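Side-chain contacts in L-arabinose ABC transporter, periplasmic L-arabinose-binding protein (Burkholderia thailandensis, PDB 4KZK), which binds beta-D-galactopyranose and probably captures L-arabinose and related sugars in the periplasm for an ABC transporter: residues G267-L272 with T330-L335; D241-A246 with M260-I265; K65-V70 with D297-M302. One frame throughout, in Å; residues are numbered along the deposited sequence.

From the N terminus, residues 65-70 open contact 3 where helix 49-65 gives way to strand 68-73, and the loop stays open through most of the chain before closing at helix 291-308. Contact 2 lies wholly within it, joining helix 240-252 to strand 260-264 of one beta-alpha-beta unit. Contact 1 opens next, at 267-272, and ties the start of helix 269-276 to the C-terminal helix 328-334; since contact 3 closes in between, contacts 1 and 3 cross. Contacts 1 and 2 run in series and touch, V270 CG2 lying 3.5 Å from D241 OD1. Contact 3 touches neither, about 10 Å from contact 1 and 16 Å from contact 2 between nearest atoms.

Contact 1: residues G267-L272 with T330-L335; sequences GSQVAL and TARAQL
In this periplasmic binding protein of the two-lobed sugar-binding fold, R332 of the C-terminal helix 328-334 reaches to G267, in the loop just before helix 269-276 and next to the galactose-binding N266, and to L272, in that helix. The contact illustrates how a long side chain can bridge two backbones that stay well apart: even the nearest pair of CA atoms, G267 and R332, is 8.5 Å apart. R332 and L335 also touch L288 of strand 283-288. The arginine leaves its helix extended and then bends at chi3 (52°), which brings the guanidinium round to the loop. There NH1 donates to the carbonyl O of G267 at 2.9 Å. The bond is far from straight, with an N-H...O angle of 130°, and the oxygen stands at the guanidinium edge, somewhat tilted from its plane.

L272 supplies the nonpolar half of the grip, coming from the opposite direction. Its CD1 rests over one guanidinium face, toward the rim, 3.7 Å from R332 NE, and its CD2 meets the aliphatic part of the same side chain, 3.8 Å from R332 CD. The loop has anchors of its own: the backbone N of G267 bonds to D240, and S268, at the N-cap position of helix 269-276, turns its hydroxyl to D53 of helix 49-65. Q269 comes in at about a right angle to the arginine, its amide plane turned 84° from the guanidinium. The two meet through a water, which donates to Q269 OE1 at 2.9 Å and accepts from R332 NH2 at 3.0 Å.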
loop_
_atom_site.group_PDB
_atom_site.type_symbol
_atom_site.label_atom_id
_atom_site.label_comp_id
_atom_site.label_asym_id
_atom_site.label_seq_id
_atom_site.Cartn_x
_atom_site.Cartn_y
_atom_site.Cartn_z
ATOM N N GLY A 267 7.245 -1.180 -3.888
ATOM C CA GLY A 267 8.640 -1.191 -4.316
ATOM C C GLY A 267 9.640 -0.921 -3.203
ATOM O O GLY A 267 10.782 -0.510 -3.442
ATOM N N SER A 268 9.202 -1.154 -1.955
ATOM C CA SER A 268 10.036 -1.005 -0.765
ATOM C C SER A 268 10.684 -2.353 -0.399
ATOM O O SER A 268 10.854 -3.225 -1.267
ATOM C CB SER A 268 9.205 -0.435 0.388
ATOM O OG SER A 268 9.991 -0.132 1.520
ATOM N N GLN A 269 11.071 -2.519 0.861
ATOM C CA GLN A 269 11.983 -3.601 1.218
ATOM C C GLN A 269 11.440 -5.008 1.024
ATOM O O GLN A 269 12.215 -5.918 0.843
ATOM C CB GLN A 269 12.494 -3.402 2.657
ATOM C CG GLN A 269 13.209 -2.056 2.885
ATOM C CD GLN A 269 14.428 -1.842 2.008
ATOM O OE1 GLN A 269 14.656 -0.761 1.427
ATOM N NE2 GLN A 269 15.191 -2.860 1.869
ATOM N N VAL A 270 10.126 -5.197 1.028
ATOM C CA VAL A 270 9.589 -6.523 0.743
ATOM C C VAL A 270 9.874 -6.912 -0.717
ATOM O O VAL A 270 10.275 -8.033 -0.999
ATOM C CB VAL A 270 8.081 -6.611 1.048
ATOM C CG1 VAL A 270 7.512 -7.944 0.606
ATOM C CG2 VAL A 270 7.795 -6.369 2.529
ATOM N N ALA A 271 9.737 -5.959 -1.638
ATOM C CA ALA A 271 10.056 -6.203 -3.048
ATOM C C ALA A 271 11.547 -6.447 -3.175
ATOM O O ALA A 271 12.005 -7.387 -3.838
ATOM C CB ALA A 271 9.654 -5.004 -3.890
ATOM N N LEU A 272 12.325 -5.593 -2.528
ATOM C CA LEU A 272 13.775 -5.668 -2.656
ATOM C C LEU A 272 14.319 -6.977 -2.089
ATOM O O LEU A 272 15.300 -7.521 -2.597
ATOM C CB LEU A 272 14.448 -4.488 -1.967
ATOM C CG LEU A 272 14.014 -3.084 -2.400
ATOM C CD1 LEU A 272 15.005 -2.084 -1.831
ATOM C CD2 LEU A 272 13.888 -2.977 -3.912
ATOM N N THR A 330 18.337 1.358 -10.342
ATOM C CA THR A 330 18.309 2.596 -11.091
ATOM C C THR A 330 17.055 3.410 -10.846
ATOM O O THR A 330 17.121 4.618 -10.654
ATOM C CB THR A 330 18.488 2.281 -12.584
ATOM O OG1 THR A 330 19.836 1.836 -12.777
ATOM C CG2 THR A 330 18.268 3.490 -13.446
ATOM N N ALA A 331 15.910 2.744 -10.889
ATOM C CA ALA A 331 14.619 3.430 -10.713
ATOM C C ALA A 331 14.523 4.091 -9.352
ATOM O O ALA A 331 14.070 5.239 -9.231
ATOM C CB ALA A 331 13.449 2.488 -10.897
ATOM N N ARG A 332 14.933 3.359 -8.322
ATOM C CA ARG A 332 14.901 3.892 -6.990
ATOM C C ARG A 332 15.878 5.050 -6.849
ATOM O O ARG A 332 15.512 6.085 -6.306
ATOM C CB ARG A 332 15.162 2.785 -5.969
ATOM C CG ARG A 332 13.968 1.845 -5.803
ATOM C CD ARG A 332 14.250 0.677 -4.855
ATOM N NE ARG A 332 14.771 1.183 -3.598
ATOM C CZ ARG A 332 14.028 1.574 -2.567
ATOM N NH1 ARG A 332 12.702 1.415 -2.569
ATOM N NH2 ARG A 332 14.612 2.104 -1.508
ATOM N N ALA A 333 17.103 4.923 -7.385
ATOM C CA ALA A 333 18.099 6.009 -7.295
ATOM C C ALA A 333 17.645 7.277 -8.018
ATOM O O ALA A 333 17.938 8.394 -7.589
ATOM C CB ALA A 333 19.445 5.539 -7.824
ATOM N N GLN A 334 16.926 7.119 -9.128
ATOM C CA GLN A 334 16.462 8.291 -9.870
ATOM C C GLN A 334 15.338 9.033 -9.148
ATOM O O GLN A 334 15.060 10.169 -9.497
ATOM C CB GLN A 334 16.074 7.892 -11.297
ATOM C CG GLN A 334 17.331 7.576 -12.118
ATOM C CD GLN A 334 17.091 7.052 -13.531
ATOM O OE1 GLN A 334 15.966 6.991 -14.014
ATOM N NE2 GLN A 334 18.172 6.669 -14.193
ATOM N N LEU A 335 14.746 8.413 -8.125
ATOM C CA LEU A 335 13.839 9.113 -7.182
ATOM C C LEU A 335 14.541 9.555 -5.893
ATOM O O LEU A 335 13.914 10.177 -5.016
ATOM C CB LEU A 335 12.664 8.218 -6.799
ATOM C CG LEU A 335 11.669 7.789 -7.857
ATOM C CD1 LEU A 335 10.588 6.916 -7.250
ATOM C CD2 LEU A 335 11.113 9.014 -8.541
HETATM O O HOH W 1 13.499 1.841 1.303
#

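Contact 2: residues D241-A246 with M260-I265; sequences DTTVGA and MIAVGI
The flat group at the centre is the peptide joining V263 to G264, and T243 lies over one of its faces, with the methyl CG2 over the V263 carbonyl, 3.8 Å from both V263 C and V263 O. The edges of the strand belong to its neighbours in the sheet: the backbones of I261 and V263 bond to strand 233-236 on one side, and that of A262 bonds to G282 and F284 on the other. On the other face of the sheet, the side chain of V263 turns away from T243 to meet F284 and I155 of helix 144-161.

T243 is a good example of a threonine that divides its two branches between two tasks. Its CG2, anti to the backbone N, extends along the strand to the methyl of A262, 3.8 Å from A262 CB. Its OG1 sits beside the backbone N (chi1 -58°) and passes over G264, which presents its CA to the hydroxyl, 3.6 Å from T243 OG1. The same hydroxyl bonds back to the carbonyl O of N239, the residue just before helix 240-252. Next to it, T242 OG1 bonds to N239 OD1, a second-shell bond consistent with orienting that galactose-binding side chain, and also to the backbone N of S238.

Around T243 the axes of the short segments approach to 7.6 Å and run at 163°, nearly antiparallel. That is the arrangement of a beta-alpha-beta crossover: strand 233-236, helix 240-252 laid back across the sheet, then strand 260-264 parallel to the first.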
loop_
_atom_site.group_PDB
_atom_site.type_symbol
_atom_site.label_atom_id
_atom_site.label_comp_id
_atom_site.label_asym_id
_atom_site.label_seq_id
_atom_site.Cartn_x
_atom_site.Cartn_y
_atom_site.Cartn_z
ATOM N N ASP A 241 3.482 -6.813 0.489
ATOM C CA ASP A 241 3.357 -7.738 1.601
ATOM C C ASP A 241 2.327 -8.824 1.345
ATOM O O ASP A 241 2.596 -10.003 1.546
ATOM C CB ASP A 241 2.989 -6.961 2.860
ATOM C CG ASP A 241 3.988 -5.856 3.183
ATOM O OD1 ASP A 241 4.486 -5.232 2.247
ATOM O OD2 ASP A 241 4.164 -5.553 4.376
ATOM N N THR A 242 1.156 -8.422 0.872
ATOM C CA THR A 242 0.096 -9.360 0.551
ATOM C C THR A 242 0.515 -10.209 -0.643
ATOM O O THR A 242 0.419 -11.413 -0.594
ATOM C CB THR A 242 -1.254 -8.642 0.334
ATOM O OG1 THR A 242 -1.123 -7.556 -0.592
ATOM C CG2 THR A 242 -1.714 -8.098 1.637
ATOM N N THR A 243 1.041 -9.586 -1.685
ATOM C CA THR A 243 1.492 -10.303 -2.868
ATOM C C THR A 243 2.461 -11.409 -2.533
ATOM O O THR A 243 2.342 -12.537 -3.038
ATOM C CB THR A 243 2.063 -9.319 -3.922
ATOM O OG1 THR A 243 1.042 -8.362 -4.255
ATOM C CG2 THR A 243 2.487 -10.043 -5.180
ATOM N N VAL A 244 3.433 -11.110 -1.666
ATOM C CA VAL A 244 4.460 -12.097 -1.278
ATOM C C VAL A 244 3.819 -13.261 -0.530
ATOM O O VAL A 244 4.285 -14.400 -0.597
ATOM C CB VAL A 244 5.556 -11.465 -0.391
ATOM C CG1 VAL A 244 6.279 -12.519 0.466
ATOM C CG2 VAL A 244 6.520 -10.699 -1.254
ATOM N N GLY A 245 2.764 -12.982 0.223
ATOM C CA GLY A 245 2.046 -14.074 0.873
ATOM C C GLY A 245 1.557 -15.133 -0.098
ATOM O O GLY A 245 1.675 -16.345 0.166
ATOM N N ALA A 246 1.028 -14.697 -1.241
ATOM C CA ALA A 246 0.582 -15.619 -2.282
ATOM C C ALA A 246 1.760 -16.364 -2.924
ATOM O O ALA A 246 1.660 -17.549 -3.283
ATOM C CB ALA A 246 -0.243 -14.887 -3.343
ATOM N N MET A 260 4.475 -18.979 -11.896
ATOM C CA MET A 260 3.844 -17.874 -11.144
ATOM C C MET A 260 4.422 -16.527 -11.558
ATOM O O MET A 260 5.629 -16.345 -11.509
ATOM C CB MET A 260 4.051 -18.055 -9.633
ATOM C CG MET A 260 3.681 -16.829 -8.774
ATOM S SD MET A 260 1.924 -16.398 -8.777
ATOM C CE MET A 260 1.168 -17.683 -7.790
ATOM N N ILE A 261 3.563 -15.590 -11.953
ATOM C CA ILE A 261 3.984 -14.189 -12.143
ATOM C C ILE A 261 3.177 -13.317 -11.190
ATOM O O ILE A 261 1.974 -13.144 -11.372
ATOM C CB ILE A 261 3.784 -13.712 -13.594
ATOM C CG1 ILE A 261 4.583 -14.597 -14.545
ATOM C CG2 ILE A 261 4.187 -12.256 -13.735
ATOM C CD1 ILE A 261 4.210 -14.384 -15.990
ATOM N N ALA A 262 3.846 -12.777 -10.183
ATOM C CA ALA A 262 3.209 -11.953 -9.178
ATOM C C ALA A 262 3.838 -10.579 -9.176
ATOM O O ALA A 262 5.054 -10.465 -9.235
ATOM C CB ALA A 262 3.355 -12.605 -7.807
ATOM N N VAL A 263 3.002 -9.544 -9.100
ATOM C CA VAL A 263 3.498 -8.160 -9.093
ATOM C C VAL A 263 2.816 -7.420 -7.958
ATOM O O VAL A 263 1.584 -7.444 -7.840
ATOM C CB VAL A 263 3.244 -7.458 -10.453
ATOM C CG1 VAL A 263 3.553 -5.963 -10.389
ATOM C CG2 VAL A 263 4.043 -8.129 -11.544
ATOM N N GLY A 264 3.619 -6.791 -7.118
ATOM C CA GLY A 264 3.132 -6.037 -5.985
ATOM C C GLY A 264 3.015 -4.553 -6.218
ATOM O O GLY A 264 3.123 -4.081 -7.355
ATOM N N ILE A 265 2.752 -3.848 -5.121
ATOM C CA ILE A 265 2.719 -2.385 -5.057
ATOM C C ILE A 265 3.507 -1.949 -3.820
ATOM O O ILE A 265 3.306 -2.518 -2.740
ATOM C CB ILE A 265 1.286 -1.837 -4.979
ATOM C CG1 ILE A 265 0.510 -2.217 -6.239
ATOM C CG2 ILE A 265 1.297 -0.340 -4.748
ATOM C CD1 ILE A 265 -0.986 -2.014 -6.090
#

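Contact 3: residues K65-V70 with D297-M302; sequences KHFTLV and DTSVNM
F67 and K65 reach helix 291-308 at two neighbouring residues, S299 and V300, in a contact made of carbon against carbon. The tip of the phenylalanine, CZ, lies 3.9 Å from S299 CB, which sits oblique to the ring, neither over its face nor at its edge. Beside it the lysine uses the first part of its chain, and K65 CG lies 4.0 Å from V300 CG2, the two side chains crossing at about a right angle. The lysine chain, bent at chi2 (-67°) and again at chi3, crosses the valine at CG and carries NZ on toward D304, farther along the helix, in a long and weak ion pair.

The setting is the alpha/beta framework of the sugar-binding fold, at the junction of helix 49-65 and strand 68-73. K65 closes the helix, H66 leaves it with a positive phi, and F67 leads into the edge strand, so a turn of three residues offers two side chains to a helix more than two hundred positions away. The phenylalanine ring also packs against A62 and I39. S299 in turn meets A58 and A61 of helix 49-65. Its hydroxyl, placed beside its own backbone N, bonds back to the carbonyl O of G295, one turn earlier in helix 291-308.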
loop_
_atom_site.group_PDB
_atom_site.type_symbol
_atom_site.label_atom_id
_atom_site.label_comp_id
_atom_site.label_asym_id
_atom_site.label_seq_id
_atom_site.Cartn_x
_atom_site.Cartn_y
_atom_site.Cartn_z
ATOM N N LYS A 65 12.841 21.591 8.124
ATOM C CA LYS A 65 11.914 22.661 8.522
ATOM C C LYS A 65 11.983 23.021 10.009
ATOM O O LYS A 65 11.285 23.930 10.445
ATOM C CB LYS A 65 10.473 22.309 8.135
ATOM C CG LYS A 65 10.272 21.965 6.663
ATOM C CD LYS A 65 10.495 23.140 5.719
ATOM C CE LYS A 65 9.339 24.128 5.780
ATOM N NZ LYS A 65 9.307 25.046 4.610
ATOM N N HIS A 66 12.838 22.328 10.765
ATOM C CA HIS A 66 13.021 22.564 12.198
ATOM C C HIS A 66 11.762 22.318 13.038
ATOM O O HIS A 66 11.367 23.161 13.841
ATOM C CB HIS A 66 13.541 23.983 12.457
ATOM C CG HIS A 66 14.686 24.381 11.581
ATOM N ND1 HIS A 66 14.510 25.062 10.395
ATOM C CD2 HIS A 66 16.022 24.204 11.720
ATOM C CE1 HIS A 66 15.688 25.284 9.838
ATOM N NE2 HIS A 66 16.623 24.780 10.627
ATOM N N PHE A 67 11.126 21.163 12.856
ATOM C CA PHE A 67 10.088 20.726 13.784
ATOM C C PHE A 67 10.504 19.379 14.378
ATOM O O PHE A 67 11.483 18.772 13.929
ATOM C CB PHE A 67 8.696 20.691 13.113
ATOM C CG PHE A 67 8.538 19.638 12.047
ATOM C CD1 PHE A 67 8.180 18.339 12.388
ATOM C CD2 PHE A 67 8.702 19.955 10.701
ATOM C CE1 PHE A 67 8.023 17.364 11.412
ATOM C CE2 PHE A 67 8.551 18.987 9.716
ATOM C CZ PHE A 67 8.207 17.687 10.073
ATOM N N THR A 68 9.786 18.949 15.412
ATOM C CA THR A 68 10.050 17.696 16.109
ATOM C C THR A 68 9.022 16.667 15.643
ATOM O O THR A 68 7.811 16.903 15.730
ATOM C CB THR A 68 9.934 17.877 17.633
ATOM O OG1 THR A 68 11.027 18.684 18.103
ATOM C CG2 THR A 68 9.923 16.522 18.363
ATOM N N LEU A 69 9.502 15.533 15.128
ATOM C CA LEU A 69 8.628 14.455 14.693
ATOM C C LEU A 69 8.423 13.464 15.826
ATOM O O LEU A 69 9.367 13.056 16.494
ATOM C CB LEU A 69 9.252 13.742 13.501
ATOM C CG LEU A 69 8.403 12.691 12.795
ATOM C CD1 LEU A 69 7.352 13.363 11.923
ATOM C CD2 LEU A 69 9.301 11.779 11.968
ATOM N N VAL A 70 7.168 13.074 16.040
ATOM C CA VAL A 70 6.842 11.996 16.972
ATOM C C VAL A 70 6.222 10.853 16.179
ATOM O O VAL A 70 5.117 10.983 15.641
ATOM C CB VAL A 70 5.886 12.455 18.090
ATOM C CG1 VAL A 70 5.582 11.315 19.075
ATOM C CG2 VAL A 70 6.450 13.672 18.811
ATOM N N ASP A 297 6.551 15.433 1.846
ATOM C CA ASP A 297 5.630 16.492 1.367
ATOM C C ASP A 297 4.402 16.651 2.252
ATOM O O ASP A 297 3.914 17.763 2.454
ATOM C CB ASP A 297 5.180 16.281 -0.083
ATOM C CG ASP A 297 6.292 16.529 -1.077
ATOM O OD1 ASP A 297 7.439 16.694 -0.640
ATOM O OD2 ASP A 297 5.994 16.556 -2.281
ATOM N N THR A 298 3.886 15.548 2.778
ATOM C CA THR A 298 2.790 15.639 3.721
ATOM C C THR A 298 3.241 16.419 4.956
ATOM O O THR A 298 2.513 17.293 5.443
ATOM C CB THR A 298 2.315 14.253 4.170
ATOM O OG1 THR A 298 3.444 13.503 4.640
ATOM C CG2 THR A 298 1.598 13.532 3.019
ATOM N N SER A 299 4.434 16.113 5.462
ATOM C CA SER A 299 4.924 16.750 6.683
ATOM C C SER A 299 5.135 18.251 6.461
ATOM O O SER A 299 4.846 19.064 7.345
ATOM C CB SER A 299 6.220 16.084 7.171
ATOM O OG SER A 299 6.025 14.732 7.571
ATOM N N VAL A 300 5.619 18.620 5.280
ATOM C CA VAL A 300 5.764 20.048 4.949
ATOM C C VAL A 300 4.404 20.739 4.816
ATOM O O VAL A 300 4.227 21.867 5.317
ATOM C CB VAL A 300 6.633 20.253 3.687
ATOM C CG1 VAL A 300 6.566 21.695 3.192
ATOM C CG2 VAL A 300 8.071 19.861 3.998
ATOM N N ASN A 301 3.453 20.082 4.159
ATOM C CA ASN A 301 2.105 20.611 4.047
ATOM C C ASN A 301 1.519 20.857 5.434
ATOM O O ASN A 301 0.962 21.929 5.685
ATOM C CB ASN A 301 1.203 19.677 3.229
ATOM C CG ASN A 301 1.530 19.692 1.744
ATOM O OD1 ASN A 301 2.137 20.635 1.223
ATOM N ND2 ASN A 301 1.099 18.654 1.046
ATOM N N MET A 302 1.684 19.893 6.339
ATOM C CA MET A 302 1.268 20.064 7.736
ATOM C C MET A 302 2.009 21.219 8.431
ATOM O O MET A 302 1.387 22.056 9.070
ATOM C CB MET A 302 1.455 18.756 8.531
ATOM C CG MET A 302 1.103 18.878 10.012
ATOM S SD MET A 302 -0.609 19.373 10.278
ATOM C CE MET A 302 -1.505 17.889 9.841
#